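Local coordinates for SusD superfamily protein (Bacteroides vulgatus ATCC 8482, PDB 3JQ0) that probably binds glycans or other nutrients at the bacterial outer membrane, at residues Y254-G259 and D357-Y362. Residues are numbered along the deposited sequence; the frame is centred on the assembly and turned at random.
Sequences YEMWGG and DDFPIY
F359 extends its side chain with CG opposite the backbone N (chi1 -177°), and W257 turns its indole with CG beside its own N (chi1 -65°), which brings the two rings together as a T-shaped, edge-to-face pair. The contact packs the loop between strand 243-247 and helix 262-265 against the start of strand 359-363, inside the SusD-family fold. The five-membered ring of W257 lies 4.5 Å from the F359 ring, centroid to centroid, with the planes at 86°. Tryptophan suits this place because its polar NE1 leads the edge and sits over the centre of the phenyl face, 3.4 Å from F359 CD1, where the pi electrons can receive an N-H. With an alanine at F359, NE1 is likely to lose the aromatic face it points at, and a gap would probably open beside the indole. F31 stacks on W257 and Y261 meets it edge-to-face, extending the aromatic cluster. M256, deposited as selenomethionine, suits its place through the flexible methionine side chain, which in the conformer described lays its methyl against the W257 indole, a placement left doubtful by a second conformer. Nearer the backbone, M256 CB rests 3.6 Å from the carbonyl O of D357.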
loop_
_atom_site.group_PDB
_atom_site.type_symbol
_atom_site.label_atom_id
_atom_site.label_comp_id
_atom_site.label_asym_id
_atom_site.label_seq_id
_atom_site.Cartn_x
_atom_site.Cartn_y
_atom_site.Cartn_z
ATOM N N TYR A 254 -11.111 6.160 14.505
ATOM C CA TYR A 254 -10.521 6.838 13.355
ATOM C C TYR A 254 -11.236 6.348 12.114
ATOM O O TYR A 254 -11.493 5.155 11.969
ATOM C CB TYR A 254 -9.009 6.505 13.244
ATOM C CG TYR A 254 -8.214 7.531 12.544
ATOM C CD1 TYR A 254 -7.921 8.738 13.199
ATOM C CD2 TYR A 254 -7.656 7.317 11.286
ATOM C CE1 TYR A 254 -7.202 9.725 12.613
ATOM C CE2 TYR A 254 -6.883 8.320 10.701
ATOM C CZ TYR A 254 -6.664 9.517 11.372
ATOM O OH TYR A 254 -5.900 10.515 10.759
ATOM N N GLU A 255 -11.539 7.258 11.210
ATOM C CA GLU A 255 -12.093 6.857 9.915
ATOM C C GLU A 255 -10.940 6.393 9.036
ATOM O O GLU A 255 -9.833 6.930 9.137
ATOM C CB GLU A 255 -12.807 8.067 9.272
ATOM C CG GLU A 255 -13.520 7.691 8.004
ATOM C CD GLU A 255 -14.262 8.809 7.303
ATOM O OE1 GLU A 255 -14.398 9.909 7.858
ATOM O OE2 GLU A 255 -14.658 8.553 6.128
HETATM N N MSE A 256 -11.150 5.432 8.147
HETATM C CA MSE A 256 -10.062 5.023 7.293
HETATM C C MSE A 256 -9.487 6.225 6.529
HETATM O O MSE A 256 -10.219 7.067 5.973
HETATM C CB MSE A 256 -10.508 3.908 6.359
HETATM C CG MSE A 256 -9.341 3.327 5.603
HETATM SE SE MSE A 256 -9.731 1.760 4.554
HETATM C CE MSE A 256 -9.263 2.500 2.784
ATOM N N TRP A 257 -8.155 6.331 6.541
ATOM C CA TRP A 257 -7.425 7.411 5.920
ATOM C C TRP A 257 -7.812 8.798 6.477
ATOM O O TRP A 257 -7.635 9.804 5.800
ATOM C CB TRP A 257 -7.527 7.396 4.398
ATOM C CG TRP A 257 -6.913 6.209 3.709
ATOM C CD1 TRP A 257 -6.354 5.091 4.242
ATOM C CD2 TRP A 257 -6.855 6.051 2.287
ATOM N NE1 TRP A 257 -5.976 4.248 3.228
ATOM C CE2 TRP A 257 -6.272 4.817 2.030
ATOM C CE3 TRP A 257 -7.262 6.843 1.220
ATOM C CZ2 TRP A 257 -6.119 4.316 0.745
ATOM C CZ3 TRP A 257 -7.088 6.382 -0.050
ATOM C CH2 TRP A 257 -6.544 5.115 -0.280
ATOM N N GLY A 258 -8.371 8.842 7.700
ATOM C CA GLY A 258 -8.789 10.101 8.272
ATOM C C GLY A 258 -9.835 10.834 7.466
ATOM O O GLY A 258 -9.951 12.040 7.560
ATOM N N GLY A 259 -10.637 10.085 6.709
ATOM C CA GLY A 259 -11.659 10.641 5.841
ATOM C C GLY A 259 -11.253 10.790 4.390
ATOM O O GLY A 259 -12.137 11.064 3.577
ATOM N N ASP A 357 -13.240 0.507 7.594
ATOM C CA ASP A 357 -12.408 -0.667 7.421
ATOM C C ASP A 357 -11.016 -0.428 7.977
ATOM O O ASP A 357 -10.517 0.701 7.972
ATOM C CB ASP A 357 -12.224 -1.005 5.937
ATOM C CG ASP A 357 -13.488 -1.480 5.304
ATOM O OD1 ASP A 357 -14.019 -2.516 5.743
ATOM O OD2 ASP A 357 -13.911 -0.819 4.322
ATOM N N ASP A 358 -10.377 -1.511 8.420
ATOM C CA ASP A 358 -8.949 -1.455 8.647
ATOM C C ASP A 358 -8.208 -1.281 7.320
ATOM O O ASP A 358 -8.719 -1.674 6.277
ATOM C CB ASP A 358 -8.441 -2.752 9.316
ATOM C CG ASP A 358 -8.854 -2.891 10.774
ATOM O OD1 ASP A 358 -9.444 -1.943 11.350
ATOM O OD2 ASP A 358 -8.542 -3.984 11.315
ATOM N N PHE A 359 -7.035 -0.667 7.342
ATOM C CA PHE A 359 -6.235 -0.473 6.145
ATOM C C PHE A 359 -5.011 -1.362 6.191
ATOM O O PHE A 359 -4.109 -1.146 6.997
ATOM C CB PHE A 359 -5.792 0.966 5.969
ATOM C CG PHE A 359 -5.022 1.200 4.713
ATOM C CD1 PHE A 359 -5.593 0.885 3.486
ATOM C CD2 PHE A 359 -3.743 1.672 4.721
ATOM C CE1 PHE A 359 -4.932 1.107 2.317
ATOM C CE2 PHE A 359 -3.070 1.896 3.517
ATOM C CZ PHE A 359 -3.673 1.595 2.312
ATOM N N PRO A 360 -4.967 -2.436 5.384
ATOM C CA PRO A 360 -3.804 -3.346 5.450
ATOM C C PRO A 360 -2.529 -2.654 4.995
ATOM O O PRO A 360 -2.542 -1.915 4.020
ATOM C CB PRO A 360 -4.183 -4.470 4.472
ATOM C CG PRO A 360 -5.670 -4.369 4.275
ATOM C CD PRO A 360 -5.970 -2.894 4.400
ATOM N N ILE A 361 -1.441 -2.940 5.694
ATOM C CA ILE A 361 -0.078 -2.524 5.317
ATOM C C ILE A 361 0.658 -3.701 4.720
ATOM O O ILE A 361 1.205 -3.639 3.607
ATOM C CB ILE A 361 0.679 -1.872 6.493
ATOM C CG1 ILE A 361 -0.033 -0.601 6.979
ATOM C CG2 ILE A 361 2.133 -1.620 6.128
ATOM C CD1 ILE A 361 -0.055 0.520 5.993
ATOM N N TYR A 362 0.725 -4.792 5.481
ATOM C CA TYR A 362 1.337 -6.049 5.012
ATOM C C TYR A 362 0.355 -7.191 5.126
ATOM O O TYR A 362 -0.089 -7.496 6.253
ATOM C CB TYR A 362 2.607 -6.386 5.778
ATOM C CG TYR A 362 3.769 -5.437 5.606
ATOM C CD1 TYR A 362 4.187 -5.029 4.331
ATOM C CD2 TYR A 362 4.474 -4.980 6.692
ATOM C CE1 TYR A 362 5.305 -4.241 4.166
ATOM C CE2 TYR A 362 5.605 -4.171 6.531
ATOM C CZ TYR A 362 6.012 -3.791 5.255
ATOM O OH TYR A 362 7.150 -3.012 5.147
#